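Local coordinates for solute-binding protein Csal_2479 (Chromohalobacter salexigens, PDB 4P1L) that binds D-glucuronate in the periplasm and probably delivers it to the permease of a TRAP transport system for uptake into the cell, at residues K47-K52 with R255-D260; R146-T151 with T227-L232; N207-Y212 with N222-T227. All blocks are in the same frame, centred on the assembly; numbering follows the deposited sequence. Where two conformers were deposited one is given.

Overall arrangement
Contact 1 pairs helix 37-52 with the long helix 248-282, far from the sugar. Its centre lies about 33 Å from that of contact 2 and 32 Å from that of contact 3, on the opposite side of the chain's centre. Contacts 2 and 3 have centres only about 6 Å apart and share Thr227. Both use strand 223-230, which neighbours strand 146-150 in one mixed sheet. They are joined directly: Leu148 O and Ser225 N are 2.8 Å apart, Ser147 O and Asn207 N 3.0 Å, both probable hydrogen bonds. Both reach the bound D-glucuronate, contact 2 through Arg146 and contact 3 through Asn207 and Asn208.

Contact 1: residues K47-K52 with R255-D260; sequences KEVAEK and REAAED. With SO4 (sulfate ion), chain E.
Two acid groups meet where the helices of 47-52 and 255-260 pass each other: Glu48 OE2 and Asp260 OD2 are 2.6 Å apart. That distance is consistent with a proton shared by the acid pair. The carboxylate planes are 31° apart, and the two side chains cross at about a right angle. Glu48 gets there with CG anti to the backbone N (chi1 -169°) and the rest of the chain extended, laid over Ala257. Its other oxygen, OE1, accepts from a water, and the same water donates to Ala257 O, so it links the side chain of one helix to the backbone of the other. Lys52 bends at its end, and Lys52 NZ forms a salt bridge with Glu256 OE1 at 3.6 Å and a long one with Glu48 OE2. Its charge would probably offset part of the repulsion between the acids. Beneath these polar ends, Ala257 CB packs against Val49 CG2 at 3.8 Å and against the CG of Glu48; Phe45 also touches Ala257. On another side of helix 248-282, Arg255 NE and NH2 bind a sulfate, probably from the crystallisation liquor, which Trp243 also holds. The segment axes approach to 9.0 Å with their directions 151° apart, a roughly antiparallel helix pair with a small apolar centre and a salt-bridge network of Glu48, Lys52 and Glu256 at its edge.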
loop_
_atom_site.group_PDB
_atom_site.type_symbol
_atom_site.label_atom_id
_atom_site.label_comp_id
_atom_site.label_asym_id
_atom_site.label_seq_id
_atom_site.Cartn_x
_atom_site.Cartn_y
_atom_site.Cartn_z
ATOM N N LYS A 47 -17.004 11.931 -8.220
ATOM C CA LYS A 47 -18.328 12.549 -8.241
ATOM C C LYS A 47 -18.391 13.805 -7.399
ATOM O O LYS A 47 -18.929 14.832 -7.833
ATOM C CB LYS A 47 -19.400 11.574 -7.758
ATOM C CG LYS A 47 -19.638 10.435 -8.702
ATOM C CD LYS A 47 -20.500 9.351 -8.043
ATOM C CE LYS A 47 -20.947 8.309 -9.074
ATOM N NZ LYS A 47 -19.894 7.294 -9.399
ATOM N N GLU A 48 -17.874 13.713 -6.177
ATOM C CA GLU A 48 -17.954 14.824 -5.241
ATOM C C GLU A 48 -17.165 16.026 -5.778
ATOM O O GLU A 48 -17.601 17.176 -5.675
ATOM C CB GLU A 48 -17.467 14.384 -3.862
ATOM C CG GLU A 48 -17.764 15.377 -2.762
ATOM C CD GLU A 48 -17.439 14.849 -1.381
ATOM O OE1 GLU A 48 -17.511 13.621 -1.187
ATOM O OE2 GLU A 48 -17.113 15.655 -0.479
ATOM N N VAL A 49 -16.016 15.765 -6.386
ATOM C CA VAL A 49 -15.239 16.834 -7.019
ATOM C C VAL A 49 -16.053 17.536 -8.128
ATOM O O VAL A 49 -16.192 18.769 -8.128
ATOM C CB VAL A 49 -13.901 16.312 -7.580
ATOM C CG1 VAL A 49 -13.230 17.357 -8.463
ATOM C CG2 VAL A 49 -12.990 15.884 -6.435
ATOM N N ALA A 50 -16.625 16.771 -9.052
ATOM C CA ALA A 50 -17.428 17.373 -10.119
ATOM C C ALA A 50 -18.595 18.205 -9.539
ATOM O O ALA A 50 -18.852 19.317 -9.985
ATOM C CB ALA A 50 -17.950 16.296 -11.062
ATOM N N GLU A 51 -19.275 17.678 -8.524
ATOM C CA GLU A 51 -20.404 18.378 -7.901
ATOM C C GLU A 51 -19.944 19.635 -7.167
ATOM O O GLU A 51 -20.527 20.707 -7.329
ATOM C CB GLU A 51 -21.154 17.441 -6.948
ATOM C CG GLU A 51 -21.801 16.255 -7.677
ATOM C CD GLU A 51 -22.055 15.046 -6.781
ATOM O OE1 GLU A 51 -21.720 15.100 -5.573
ATOM O OE2 GLU A 51 -22.615 14.053 -7.296
ATOM N N LYS A 52 -18.882 19.522 -6.380
ATOM C CA LYS A 52 -18.448 20.660 -5.583
ATOM C C LYS A 52 -17.840 21.769 -6.421
ATOM O O LYS A 52 -17.809 22.909 -5.970
ATOM C CB LYS A 52 -17.442 20.238 -4.526
ATOM C CG LYS A 52 -18.026 19.526 -3.316
ATOM C CD LYS A 52 -17.018 19.593 -2.161
ATOM C CE LYS A 52 -17.330 18.611 -1.048
ATOM N NZ LYS A 52 -18.509 19.040 -0.228
ATOM N N ARG A 255 -9.949 19.097 -1.633
ATOM C CA ARG A 255 -9.354 18.580 -0.413
ATOM C C ARG A 255 -10.454 17.986 0.476
ATOM O O ARG A 255 -10.295 16.887 1.037
ATOM C CB ARG A 255 -8.586 19.709 0.291
ATOM C CG ARG A 255 -7.599 19.265 1.315
ATOM C CD ARG A 255 -6.716 20.425 1.798
ATOM N NE ARG A 255 -5.525 20.711 0.976
ATOM C CZ ARG A 255 -4.448 19.936 0.914
ATOM N NH1 ARG A 255 -4.417 18.781 1.565
ATOM N NH2 ARG A 255 -3.410 20.292 0.165
ATOM N N GLU A 256 -11.582 18.690 0.590
ATOM C CA GLU A 256 -12.722 18.162 1.343
ATOM C C GLU A 256 -13.238 16.840 0.746
ATOM O O GLU A 256 -13.492 15.888 1.481
ATOM C CB GLU A 256 -13.859 19.176 1.430
ATOM C CG GLU A 256 -15.001 18.700 2.326
ATOM C CD GLU A 256 -16.154 19.699 2.441
ATOM O OE1 GLU A 256 -16.105 20.779 1.799
ATOM O OE2 GLU A 256 -17.115 19.385 3.180
ATOM N N ALA A 257 -13.391 16.788 -0.575
ATOM C CA ALA A 257 -13.839 15.572 -1.259
ATOM C C ALA A 257 -12.907 14.389 -0.975
ATOM O O ALA A 257 -13.362 13.267 -0.800
ATOM C CB ALA A 257 -13.914 15.792 -2.750
ATOM N N ALA A 258 -11.604 14.655 -0.956
ATOM C CA ALA A 258 -10.600 13.613 -0.720
ATOM C C ALA A 258 -10.648 13.091 0.709
ATOM O O ALA A 258 -10.469 11.885 0.956
ATOM C CB ALA A 258 -9.203 14.161 -1.020
ATOM N N GLU A 259 -10.867 13.999 1.651
ATOM C CA GLU A 259 -11.003 13.624 3.058
ATOM C C GLU A 259 -12.252 12.747 3.254
ATOM O O GLU A 259 -12.182 11.716 3.913
ATOM C CB GLU A 259 -11.037 14.881 3.947
ATOM C CG GLU A 259 -9.663 15.561 4.024
ATOM C CD GLU A 259 -9.713 16.991 4.540
ATOM O OE1 GLU A 259 -10.776 17.393 5.061
ATOM O OE2 GLU A 259 -8.687 17.714 4.414
ATOM N N ASP A 260 -13.381 13.147 2.664
ATOM C CA ASP A 260 -14.602 12.327 2.714
ATOM C C ASP A 260 -14.377 10.952 2.047
ATOM O O ASP A 260 -14.819 9.915 2.550
ATOM C CB ASP A 260 -15.779 13.038 2.019
ATOM C CG ASP A 260 -16.163 14.355 2.691
ATOM O OD1 ASP A 260 -15.774 14.567 3.862
ATOM O OD2 ASP A 260 -16.847 15.182 2.037
HETATM S S SO4 E . -3.222 23.928 -0.478
HETATM O O1 SO4 E . -4.560 23.436 -0.172
HETATM O O2 SO4 E . -2.556 24.309 0.759
HETATM O O3 SO4 E . -2.393 22.921 -1.144
HETATM O O4 SO4 E . -3.332 25.070 -1.384
HETATM O O HOH W 1 -15.950 11.751 -1.742
#

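Contact 2: residues R146-T151 with T227-L232; sequences RSLYNT and TEHLIL. With BDP (beta-D-glucopyranuronic acid), chain C.
The mixed sheet beside the sugar pocket brings strand 146-150 against the weakly bonded end of strand 223-230, and Arg146 and His229 meet there. Arg146 N donates to Leu230 O at 2.9 Å, almost straight at 170°. Arg146 O accepts from His229 N and also sits 3.3 Å above the centre of the His229 ring, covering one face. The ring takes that place with CG between its own N and carbonyl carbon (chi1 51°). His229 ND1 is hydrogen-bonded to Thr227 OG1 at 2.8 Å, and NE2 to Glu206, so both ring nitrogens are fixed. Thr227 OG1 also accepts from Leu148 N at 3.1 Å, and Ser147 OG accepts from Glu228 N at 2.9 Å; side-chain hydroxyls thus supplement the few backbone bonds here. The axes of the two short strands make 124°, far from a regular antiparallel pair. In the D-glucuronate site, the bend of Arg146 at chi3 turns the guanidinium toward the ligand. Arg146 NH2 donates to carboxylate O6A at 2.9 Å and Arg146 NH1 to ring oxygen O5 at 3.0 Å. Glu206 makes a salt bridge with Arg146 NE and so probably helps to hold both this guanidinium and His229. Arg146 CD rests on Leu230 CB and, at 3.9 Å, on Leu232 CD1.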
loop_
_atom_site.group_PDB
_atom_site.type_symbol
_atom_site.label_atom_id
_atom_site.label_comp_id
_atom_site.label_asym_id
_atom_site.label_seq_id
_atom_site.Cartn_x
_atom_site.Cartn_y
_atom_site.Cartn_z
ATOM N N ARG A 146 -0.165 -6.720 5.480
ATOM C CA ARG A 146 0.246 -7.722 4.493
ATOM C C ARG A 146 0.858 -8.951 5.163
ATOM O O ARG A 146 1.711 -8.834 6.056
ATOM C CB ARG A 146 1.265 -7.146 3.511
ATOM C CG ARG A 146 0.773 -5.853 2.807
ATOM C CD ARG A 146 1.856 -5.167 2.014
ATOM N NE ARG A 146 2.338 -5.915 0.846
ATOM C CZ ARG A 146 1.960 -5.706 -0.415
ATOM N NH1 ARG A 146 1.068 -4.783 -0.718
ATOM N NH2 ARG A 146 2.477 -6.452 -1.385
ATOM N N SER A 147 0.434 -10.126 4.712
ATOM C CA SER A 147 0.943 -11.395 5.224
ATOM C C SER A 147 1.378 -12.327 4.103
ATOM O O SER A 147 0.925 -12.213 2.945
ATOM C CB SER A 147 -0.129 -12.080 6.088
ATOM O OG SER A 147 -0.374 -11.338 7.262
ATOM N N LEU A 148 2.245 -13.270 4.455
ATOM C CA LEU A 148 2.788 -14.239 3.507
ATOM C C LEU A 148 1.782 -15.285 3.089
ATOM O O LEU A 148 1.096 -15.882 3.929
ATOM C CB LEU A 148 3.957 -15.023 4.117
ATOM C CG LEU A 148 5.302 -14.385 4.361
ATOM C CD1 LEU A 148 6.192 -15.355 5.173
ATOM C CD2 LEU A 148 5.961 -14.025 3.044
ATOM N N TYR A 149 1.746 -15.562 1.798
ATOM C CA TYR A 149 1.065 -16.751 1.327
ATOM C C TYR A 149 1.910 -17.541 0.348
ATOM O O TYR A 149 2.710 -16.959 -0.375
ATOM C CB TYR A 149 -0.283 -16.408 0.715
ATOM C CG TYR A 149 -0.325 -15.242 -0.257
ATOM C CD1 TYR A 149 -0.114 -15.425 -1.626
ATOM C CD2 TYR A 149 -0.654 -13.972 0.184
ATOM C CE1 TYR A 149 -0.234 -14.361 -2.509
ATOM C CE2 TYR A 149 -0.769 -12.901 -0.695
ATOM C CZ TYR A 149 -0.538 -13.089 -2.033
ATOM O OH TYR A 149 -0.668 -12.005 -2.889
ATOM N N ASN A 150 1.747 -18.856 0.341
ATOM C CA ASN A 150 2.575 -19.721 -0.494
ATOM C C ASN A 150 1.846 -21.000 -0.864
ATOM O O ASN A 150 0.745 -21.282 -0.380
ATOM C CB ASN A 150 3.941 -20.028 0.141
ATOM C CG ASN A 150 3.875 -21.091 1.229
ATOM O OD1 ASN A 150 4.225 -22.240 1.005
ATOM N ND2 ASN A 150 3.448 -20.700 2.408
ATOM N N THR A 151 2.457 -21.740 -1.765
ATOM C CA THR A 151 1.822 -22.908 -2.350
ATOM C C THR A 151 2.140 -24.205 -1.625
ATOM O O THR A 151 1.589 -25.248 -1.989
ATOM C CB THR A 151 2.299 -23.106 -3.806
ATOM O OG1 THR A 151 3.714 -23.309 -3.811
ATOM C CG2 THR A 151 1.946 -21.925 -4.664
ATOM N N THR A 227 1.800 -13.304 9.177
ATOM C CA THR A 227 2.966 -12.524 9.559
ATOM C C THR A 227 2.674 -11.029 9.822
ATOM O O THR A 227 3.342 -10.438 10.658
ATOM C CB THR A 227 4.056 -12.659 8.501
ATOM O OG1 THR A 227 3.486 -12.437 7.199
ATOM C CG2 THR A 227 4.718 -14.047 8.581
ATOM N N GLU A 228 1.734 -10.415 9.074
ATOM C CA GLU A 228 1.301 -9.038 9.283
ATOM C C GLU A 228 2.521 -8.111 9.384
ATOM O O GLU A 228 2.622 -7.253 10.268
ATOM C CB GLU A 228 0.357 -8.952 10.500
ATOM C CG GLU A 228 -0.865 -9.829 10.295
ATOM C CD GLU A 228 -1.851 -9.849 11.438
ATOM O OE1 GLU A 228 -3.070 -9.922 11.178
ATOM O OE2 GLU A 228 -1.421 -9.833 12.587
ATOM N N HIS A 229 3.425 -8.304 8.422
ATOM C CA HIS A 229 4.773 -7.740 8.445
ATOM C C HIS A 229 4.914 -6.308 7.921
ATOM O O HIS A 229 5.919 -5.658 8.216
ATOM C CB HIS A 229 5.722 -8.673 7.683
ATOM C CG HIS A 229 5.247 -9.044 6.313
ATOM N ND1 HIS A 229 4.802 -10.308 5.991
ATOM C CD2 HIS A 229 5.152 -8.310 5.180
ATOM C CE1 HIS A 229 4.432 -10.329 4.723
ATOM N NE2 HIS A 229 4.644 -9.129 4.207
ATOM N N LEU A 230 3.906 -5.829 7.178
ATOM C CA LEU A 230 3.871 -4.473 6.614
ATOM C C LEU A 230 2.469 -3.922 6.753
ATOM O O LEU A 230 1.490 -4.624 6.520
ATOM C CB LEU A 230 4.269 -4.450 5.134
ATOM C CG LEU A 230 5.728 -4.695 4.807
ATOM C CD1 LEU A 230 5.866 -5.102 3.354
ATOM C CD2 LEU A 230 6.589 -3.479 5.157
ATOM N N ILE A 231 2.392 -2.663 7.167
ATOM C CA ILE A 231 1.156 -1.938 7.240
ATOM C C ILE A 231 1.446 -0.637 6.477
ATOM O O ILE A 231 2.069 0.305 6.996
ATOM C CB ILE A 231 0.754 -1.687 8.699
ATOM C CG1 ILE A 231 0.315 -3.014 9.332
ATOM C CG2 ILE A 231 -0.343 -0.676 8.767
ATOM C CD1 ILE A 231 0.276 -2.984 10.854
ATOM N N LEU A 232 1.044 -0.630 5.210
ATOM C CA LEU A 232 1.421 0.426 4.295
ATOM C C LEU A 232 0.246 1.395 4.107
ATOM O O LEU A 232 -0.857 0.998 3.683
ATOM C CB LEU A 232 1.853 -0.174 2.964
ATOM C CG LEU A 232 3.261 -0.822 2.992
ATOM C CD1 LEU A 232 3.491 -1.687 1.753
ATOM C CD2 LEU A 232 4.322 0.283 3.091
HETATM C C1 BDP C . -1.847 -3.896 -2.747
HETATM C C2 BDP C . -1.775 -2.396 -2.994
HETATM C C3 BDP C . -1.539 -2.151 -4.436
HETATM C C4 BDP C . -0.253 -2.821 -4.803
HETATM C C5 BDP C . -0.315 -4.341 -4.496
HETATM C C6 BDP C . 0.992 -5.066 -4.813
HETATM O O2 BDP C . -3.033 -1.868 -2.610
HETATM O O3 BDP C . -1.326 -0.651 -4.586
HETATM O O4 BDP C . 0.034 -2.623 -6.198
HETATM O O5 BDP C . -0.616 -4.522 -3.148
HETATM O O6A BDP C . 1.298 -6.044 -4.055
HETATM O O1 BDP C . -2.019 -4.137 -1.394
HETATM O O6B BDP C . 1.654 -4.739 -5.820
#

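Contact 3: residues N207-Y212 with N222-T227; sequences NNYPSY and NYYSLT. With BDP (beta-D-glucopyranuronic acid), chain C.
A chi1 of -171° swings the Tyr224 ring away from its own backbone N, so that it reaches from its strand to the rings of Tyr209 and Tyr212. Tyr212, with chi1 175°, slides past it in the opposite direction. Tyr224 OH donates to Asn207 O at 2.6 Å, in the carbonyl plane and on a lone pair. The edge of the Tyr209 ring at CE1 comes over one face of Tyr224; the planes are 20° apart and slid so that the rings barely overlap. Tyr209 CE1 and Tyr224 CE1 are 3.5 Å apart. Tyr224 CD2 sits over a face of the Tyr212 ring, 3.4 Å from Tyr212 CE2. The three rings form an aromatic cluster between the start of helix 209-214 and strand 223-230. Leu226 CD2 adds to it, 3.6 Å from Tyr209 OH. Tyr212 OH is hydrogen-bonded to Ala221 O. Asn208 is the N-cap: its OD1 accepts from Ser211 N at 2.8 Å. The same turn faces D-glucuronate. Asn207 OD1 accepts from sugar O1 at 2.7 Å and also from Asn208 N, which holds the amide in place. Asn207 ND2 donates to ring oxygen O5 at 3.1 Å. Asn208 ND2 gives a weak bond to O1 and another to Ser143 O.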
loop_
_atom_site.group_PDB
_atom_site.type_symbol
_atom_site.label_atom_id
_atom_site.label_comp_id
_atom_site.label_asym_id
_atom_site.label_seq_id
_atom_site.Cartn_x
_atom_site.Cartn_y
_atom_site.Cartn_z
ATOM N N ASN A 207 0.431 -10.069 0.968
ATOM C CA ASN A 207 -0.562 -9.025 0.783
ATOM C C ASN A 207 -1.654 -9.132 1.831
ATOM O O ASN A 207 -1.683 -10.076 2.636
ATOM C CB ASN A 207 -1.168 -9.073 -0.638
ATOM C CG ASN A 207 -1.266 -7.710 -1.254
ATOM O OD1 ASN A 207 -1.777 -6.751 -0.619
ATOM N ND2 ASN A 207 -0.723 -7.562 -2.454
ATOM N N ASN A 208 -2.547 -8.150 1.796
ATOM C CA ASN A 208 -3.733 -8.127 2.635
ATOM C C ASN A 208 -4.800 -9.044 2.064
ATOM O O ASN A 208 -4.658 -9.545 0.944
ATOM C CB ASN A 208 -4.251 -6.701 2.757
ATOM C CG ASN A 208 -4.435 -6.028 1.392
ATOM O OD1 ASN A 208 -5.038 -6.589 0.479
ATOM N ND2 ASN A 208 -3.888 -4.829 1.259
ATOM N N TYR A 209 -5.857 -9.281 2.832
ATOM C CA TYR A 209 -6.907 -10.186 2.388
ATOM C C TYR A 209 -7.582 -9.737 1.070
ATOM O O TYR A 209 -7.726 -10.538 0.116
ATOM C CB TYR A 209 -7.930 -10.377 3.492
ATOM C CG TYR A 209 -7.561 -11.363 4.592
ATOM C CD1 TYR A 209 -7.265 -12.684 4.317
ATOM C CD2 TYR A 209 -7.555 -10.958 5.923
ATOM C CE1 TYR A 209 -6.943 -13.588 5.359
ATOM C CE2 TYR A 209 -7.244 -11.843 6.964
ATOM C CZ TYR A 209 -6.949 -13.155 6.674
ATOM O OH TYR A 209 -6.649 -14.038 7.705
ATOM N N PRO A 210 -7.965 -8.458 0.977
ATOM C CA PRO A 210 -8.669 -8.109 -0.259
ATOM C C PRO A 210 -7.843 -8.266 -1.510
ATOM O O PRO A 210 -8.412 -8.641 -2.533
ATOM C CB PRO A 210 -9.110 -6.668 -0.031
ATOM C CG PRO A 210 -9.192 -6.548 1.461
ATOM C CD PRO A 210 -8.035 -7.376 1.965
ATOM N N SER A 211 -6.526 -8.080 -1.435
ATOM C CA SER A 211 -5.700 -8.262 -2.623
ATOM C C SER A 211 -5.506 -9.738 -2.930
ATOM O O SER A 211 -5.660 -10.165 -4.083
ATOM C CB SER A 211 -4.349 -7.582 -2.430
ATOM O OG SER A 211 -4.476 -6.170 -2.550
ATOM N N TYR A 212 -5.185 -10.496 -1.885
ATOM C CA TYR A 212 -4.996 -11.931 -1.977
ATOM C C TYR A 212 -6.215 -12.569 -2.628
ATOM O O TYR A 212 -6.077 -13.426 -3.479
ATOM C CB TYR A 212 -4.769 -12.468 -0.573
ATOM C CG TYR A 212 -4.655 -13.970 -0.410
ATOM C CD1 TYR A 212 -3.706 -14.699 -1.089
ATOM C CD2 TYR A 212 -5.494 -14.654 0.481
ATOM C CE1 TYR A 212 -3.582 -16.096 -0.882
ATOM C CE2 TYR A 212 -5.372 -16.011 0.691
ATOM C CZ TYR A 212 -4.412 -16.728 0.016
ATOM O OH TYR A 212 -4.325 -18.082 0.250
ATOM N N ASN A 222 -2.527 -21.662 -1.446
ATOM C CA ASN A 222 -3.575 -22.054 -0.501
ATOM C C ASN A 222 -3.251 -21.814 0.979
ATOM O O ASN A 222 -4.138 -21.940 1.819
ATOM C CB ASN A 222 -3.899 -23.552 -0.701
ATOM C CG ASN A 222 -5.332 -23.925 -0.267
ATOM O OD1 ASN A 222 -6.307 -23.334 -0.729
ATOM N ND2 ASN A 222 -5.454 -24.911 0.609
ATOM N N TYR A 223 -1.996 -21.477 1.295
ATOM C CA TYR A 223 -1.562 -21.280 2.677
ATOM C C TYR A 223 -1.355 -19.803 2.889
ATOM O O TYR A 223 -0.568 -19.186 2.189
ATOM C CB TYR A 223 -0.243 -21.989 2.954
ATOM C CG TYR A 223 -0.341 -23.487 2.746
ATOM C CD1 TYR A 223 -0.838 -24.317 3.741
ATOM C CD2 TYR A 223 0.014 -24.054 1.532
ATOM C CE1 TYR A 223 -0.939 -25.684 3.538
ATOM C CE2 TYR A 223 -0.099 -25.429 1.317
ATOM C CZ TYR A 223 -0.581 -26.231 2.323
ATOM O OH TYR A 223 -0.691 -27.594 2.128
ATOM N N TYR A 224 -2.064 -19.239 3.855
ATOM C CA TYR A 224 -1.925 -17.839 4.191
ATOM C C TYR A 224 -1.506 -17.808 5.649
ATOM O O TYR A 224 -2.214 -18.331 6.510
ATOM C CB TYR A 224 -3.265 -17.136 3.970
ATOM C CG TYR A 224 -3.258 -15.622 4.066
ATOM C CD1 TYR A 224 -3.445 -14.967 5.280
ATOM C CD2 TYR A 224 -3.088 -14.839 2.928
ATOM C CE1 TYR A 224 -3.449 -13.565 5.354
ATOM C CE2 TYR A 224 -3.079 -13.451 3.001
ATOM C CZ TYR A 224 -3.250 -12.815 4.207
ATOM O OH TYR A 224 -3.289 -11.421 4.256
ATOM N N SER A 225 -0.358 -17.203 5.923
ATOM C CA SER A 225 0.203 -17.216 7.285
ATOM C C SER A 225 0.333 -15.775 7.765
ATOM O O SER A 225 0.977 -14.968 7.106
ATOM C CB SER A 225 1.552 -17.901 7.284
ATOM O OG SER A 225 1.488 -19.258 6.831
ATOM N N LEU A 226 -0.242 -15.478 8.933
ATOM C CA LEU A 226 -0.464 -14.103 9.372
ATOM C C LEU A 226 0.767 -13.441 9.994
ATOM O O LEU A 226 0.786 -13.022 11.175
ATOM C CB LEU A 226 -1.676 -14.065 10.319
ATOM C CG LEU A 226 -3.014 -14.277 9.608
ATOM C CD1 LEU A 226 -4.131 -14.700 10.558
ATOM C CD2 LEU A 226 -3.417 -12.996 8.899
ATOM N N THR A 227 1.800 -13.304 9.177
ATOM C CA THR A 227 2.966 -12.524 9.559
ATOM C C THR A 227 2.674 -11.029 9.822
ATOM O O THR A 227 3.342 -10.438 10.658
ATOM C CB THR A 227 4.056 -12.659 8.501
ATOM O OG1 THR A 227 3.486 -12.437 7.199
ATOM C CG2 THR A 227 4.718 -14.047 8.581
HETATM C C1 BDP C . -1.847 -3.896 -2.747
HETATM C C2 BDP C . -1.775 -2.396 -2.994
HETATM C C3 BDP C . -1.539 -2.151 -4.436
HETATM C C4 BDP C . -0.253 -2.821 -4.803
HETATM C C5 BDP C . -0.315 -4.341 -4.496
HETATM C C6 BDP C . 0.992 -5.066 -4.813
HETATM O O2 BDP C . -3.033 -1.868 -2.610
HETATM O O3 BDP C . -1.326 -0.651 -4.586
HETATM O O4 BDP C . 0.034 -2.623 -6.198
HETATM O O5 BDP C . -0.616 -4.522 -3.148
HETATM O O6A BDP C . 1.298 -6.044 -4.055
HETATM O O1 BDP C . -2.019 -4.137 -1.394
HETATM O O6B BDP C . 1.654 -4.739 -5.820
#